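Local coordinates for protein MIPZ (Caulobacter crescentus, PDB 2XJ9) that binds and probably hydrolyses ATP as a dimeric P-loop ATPase that inhibits cell division and helps position the division plane, at residues His24-Leu29 and Phe106-Thr111. The protein carries 1 engineered substitution. Residues are numbered along the deposited sequence; the frame is centred on the assembly and turned at random.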
ATOM      1  N   HIS A  24     -15.313  -6.420   1.258  1.00 26.98           N
ATOM      2  CA  HIS A  24     -16.635  -5.969   0.858  1.00 24.63           C
ATOM      3  C   HIS A  24     -17.266  -6.937  -0.159  1.00 35.94           C
ATOM      4  O   HIS A  24     -18.485  -7.118  -0.176  1.00 35.02           O
ATOM      5  CB  HIS A  24     -16.585  -4.538   0.314  1.00 20.31           C
ATOM      6  CG  HIS A  24     -16.297  -3.486   1.352  1.00 28.53           C
ATOM      7  ND1 HIS A  24     -17.283  -2.709   1.926  1.00 36.30           N
ATOM      8  CD2 HIS A  24     -15.132  -3.064   1.896  1.00 27.24           C
ATOM      9  CE1 HIS A  24     -16.738  -1.861   2.782  1.00 32.58           C
ATOM     10  NE2 HIS A  24     -15.435  -2.062   2.788  1.00 26.47           N
ATOM     11  N   LEU A  25     -16.437  -7.557  -1.000  1.00 30.50           N
ATOM     12  CA  LEU A  25     -16.896  -8.646  -1.863  1.00 26.51           C
ATOM     13  C   LEU A  25     -17.447  -9.806  -1.061  1.00 32.10           C
ATOM     14  O   LEU A  25     -18.553 -10.261  -1.308  1.00 41.90           O
ATOM     15  CB  LEU A  25     -15.789  -9.169  -2.775  1.00 24.55           C
ATOM     16  CG  LEU A  25     -16.022  -8.631  -4.176  1.00 26.89           C
ATOM     17  CD1 LEU A  25     -16.843  -7.383  -4.017  1.00 33.54           C
ATOM     18  CD2 LEU A  25     -14.760  -8.321  -4.936  1.00 16.61           C
ATOM     19  N   VAL A  26     -16.665 -10.315  -0.125  1.00 29.56           N
ATOM     20  CA  VAL A  26     -17.144 -11.377   0.742  1.00 29.33           C
ATOM     21  C   VAL A  26     -18.460 -10.995   1.389  1.00 31.76           C
ATOM     22  O   VAL A  26     -19.444 -11.719   1.321  1.00 41.31           O
ATOM     23  CB  VAL A  26     -16.150 -11.646   1.845  1.00 24.12           C
ATOM     24  CG1 VAL A  26     -16.769 -12.534   2.901  1.00 29.18           C
ATOM     25  CG2 VAL A  26     -14.935 -12.258   1.268  1.00 25.93           C
ATOM     26  N   THR A  27     -18.474  -9.837   2.020  1.00 35.93           N
ATOM     27  CA  THR A  27     -19.647  -9.405   2.756  1.00 37.59           C
ATOM     28  C   THR A  27     -20.886  -9.272   1.856  1.00 34.60           C
ATOM     29  O   THR A  27     -21.967  -9.591   2.279  1.00 40.53           O
ATOM     30  CB  THR A  27     -19.364  -8.100   3.526  1.00 35.07           C
ATOM     31  OG1 THR A  27     -19.860  -8.238   4.851  1.00 32.44           O
ATOM     32  CG2 THR A  27     -20.024  -6.897   2.836  1.00 34.36           C
ATOM     33  N   ALA A  28     -20.726  -8.807   0.625  1.00 34.07           N
ATOM     34  CA  ALA A  28     -21.849  -8.710  -0.303  1.00 31.04           C
ATOM     35  C   ALA A  28     -22.353 -10.093  -0.702  1.00 41.67           C
ATOM     36  O   ALA A  28     -23.554 -10.332  -0.713  1.00 48.47           O
ATOM     37  CB  ALA A  28     -21.449  -7.930  -1.538  1.00 26.48           C
ATOM     38  N   LEU A  29     -21.431 -10.997  -1.033  1.00 36.61           N
ATOM     39  CA  LEU A  29     -21.761 -12.380  -1.375  1.00 38.79           C
ATOM     40  C   LEU A  29     -22.518 -13.087  -0.261  1.00 42.56           C
ATOM     41  O   LEU A  29     -23.625 -13.557  -0.457  1.00 48.98           O
ATOM     42  CB  LEU A  29     -20.504 -13.165  -1.727  1.00 28.71           C
ATOM     43  CG  LEU A  29     -19.938 -12.713  -3.062  1.00 33.86           C
ATOM     44  CD1 LEU A  29     -18.551 -13.212  -3.281  1.00 30.07           C
ATOM     45  CD2 LEU A  29     -20.846 -13.169  -4.178  1.00 36.69           C
ATOM     46  N   PHE A 106     -17.880 -19.762  -3.436  1.00 57.51           N
ATOM     47  CA  PHE A 106     -16.843 -18.823  -3.829  1.00 47.09           C
ATOM     48  C   PHE A 106     -15.642 -18.934  -2.918  1.00 44.45           C
ATOM     49  O   PHE A 106     -15.779 -19.117  -1.706  1.00 43.61           O
ATOM     50  CB  PHE A 106     -17.371 -17.400  -3.789  1.00 43.85           C
ATOM     51  CG  PHE A 106     -18.312 -17.084  -4.889  1.00 47.22           C
ATOM     52  CD1 PHE A 106     -17.834 -16.766  -6.151  1.00 42.85           C
ATOM     53  CD2 PHE A 106     -19.682 -17.111  -4.673  1.00 52.13           C
ATOM     54  CE1 PHE A 106     -18.710 -16.471  -7.185  1.00 51.71           C
ATOM     55  CE2 PHE A 106     -20.572 -16.818  -5.704  1.00 50.91           C
ATOM     56  CZ  PHE A 106     -20.084 -16.497  -6.962  1.00 52.60           C
ATOM     57  N   ILE A 107     -14.464 -18.830  -3.511  1.00 39.63           N
ATOM     58  CA  ILE A 107     -13.248 -18.685  -2.734  1.00 44.23           C
ATOM     59  C   ILE A 107     -12.632 -17.332  -3.009  1.00 40.30           C
ATOM     60  O   ILE A 107     -12.171 -17.062  -4.120  1.00 35.82           O
ATOM     61  CB  ILE A 107     -12.192 -19.733  -3.065  1.00 42.80           C
ATOM     62  CG1 ILE A 107     -12.572 -21.092  -2.488  1.00 38.76           C
ATOM     63  CG2 ILE A 107     -10.847 -19.281  -2.521  1.00 41.55           C
ATOM     64  CD1 ILE A 107     -13.808 -21.677  -3.094  1.00 59.42           C
ATOM     65  N   LEU A 108     -12.626 -16.498  -1.978  1.00 36.68           N
ATOM     66  CA  LEU A 108     -12.049 -15.170  -2.057  1.00 35.63           C
ATOM     67  C   LEU A 108     -10.627 -15.196  -1.543  1.00 36.96           C
ATOM     68  O   LEU A 108     -10.378 -15.470  -0.359  1.00 38.13           O
ATOM     69  CB  LEU A 108     -12.861 -14.192  -1.222  1.00 36.77           C
ATOM     70  CG  LEU A 108     -13.306 -12.961  -1.986  1.00 36.80           C
ATOM     71  CD1 LEU A 108     -12.117 -12.310  -2.634  1.00 41.87           C
ATOM     72  CD2 LEU A 108     -14.306 -13.372  -3.030  1.00 43.68           C
ATOM     73  N   ILE A 109      -9.682 -14.915  -2.425  1.00 32.07           N
ATOM     74  CA  ILE A 109      -8.306 -14.841  -1.987  1.00 35.06           C
ATOM     75  C   ILE A 109      -7.769 -13.420  -2.035  1.00 37.50           C
ATOM     76  O   ILE A 109      -7.724 -12.801  -3.109  1.00 29.10           O
ATOM     77  CB  ILE A 109      -7.431 -15.722  -2.828  1.00 32.27           C
ATOM     78  CG1 ILE A 109      -8.033 -17.123  -2.869  1.00 41.57           C
ATOM     79  CG2 ILE A 109      -6.036 -15.746  -2.254  1.00 32.21           C
ATOM     80  CD1 ILE A 109      -7.321 -18.088  -3.813  1.00 38.34           C
ATOM     81  N   ASP A 110      -7.378 -12.908  -0.867  1.00 27.75           N
ATOM     82  CA  ASP A 110      -6.708 -11.619  -0.799  1.00 28.25           C
ATOM     83  C   ASP A 110      -5.204 -11.806  -0.832  1.00 28.52           C
ATOM     84  O   ASP A 110      -4.666 -12.591  -0.062  1.00 33.69           O
ATOM     85  CB  ASP A 110      -7.086 -10.873   0.468  1.00 29.93           C
ATOM     86  CG  ASP A 110      -6.569  -9.445   0.465  1.00 34.63           C
ATOM     87  OD1 ASP A 110      -5.805  -9.074  -0.458  1.00 38.04           O
ATOM     88  OD2 ASP A 110      -6.913  -8.699   1.394  1.00 32.77           O
ATOM     89  N   THR A 111      -4.516 -11.086  -1.710  1.00 25.28           N
ATOM     90  CA  THR A 111      -3.068 -11.248  -1.798  1.00 34.45           C
ATOM     91  C   THR A 111      -2.326 -10.017  -1.283  1.00 32.43           C
ATOM     92  O   THR A 111      -2.934  -8.965  -1.103  1.00 32.70           O
ATOM     93  CB  THR A 111      -2.599 -11.675  -3.218  1.00 26.91           C
ATOM     94  OG1 THR A 111      -2.690 -10.575  -4.121  1.00 34.20           O
ATOM     95  CG2 THR A 111      -3.455 -12.781  -3.721  1.00 26.33           C
TER
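L29 meets F106 at about a right angle, laying its isopropyl end over one face of the phenyl ring. L29 CD1 sits 4.1 Å above the ring plane of F106, displaced toward the rim, while L29 CD2 is 4.0 Å from F106 CE2. In F106, CG lies anti to the carbonyl carbon (chi1 -73°), which sends the ring toward L29, and chi2 sets which way its face is turned; the ring also packs edge-to-face with Y269. One helical turn earlier, V26 slants across L108: CG2 of V26 rests 3.7 Å from CG of L108 and also touches CB. With CG1 anti to the backbone N (chi1 168°), CG2 is anti to the carbonyl carbon, and it is this branch that meets L108. L108 faces three helix residues, since its CD2 is also 4.3 Å from CD1 of L29 and, more loosely, near CB of L25.

The pairing V26–L108 and L29–F106 reflects chain direction. Helix and strand run nearly antiparallel, at 162° with axes 9.6 Å apart; this is the helix that follows the P-loop, packed on the central parallel sheet of the ATPase fold. Strand 106-110 lies between strands 36-40 and 5-9; V36 and V38 extend the apolar surface beneath V26, and L108 also touches I7 and V9. At the C-terminal end of the strand, D110 OD2 is hydrogen-bonded to OG of S19, a magnesium-site residue.

All five touching residues are buried and all contacts between them are apolar, so the contact probably owes its stability to burial of apolar surface and dispersion, and little to directional bonds.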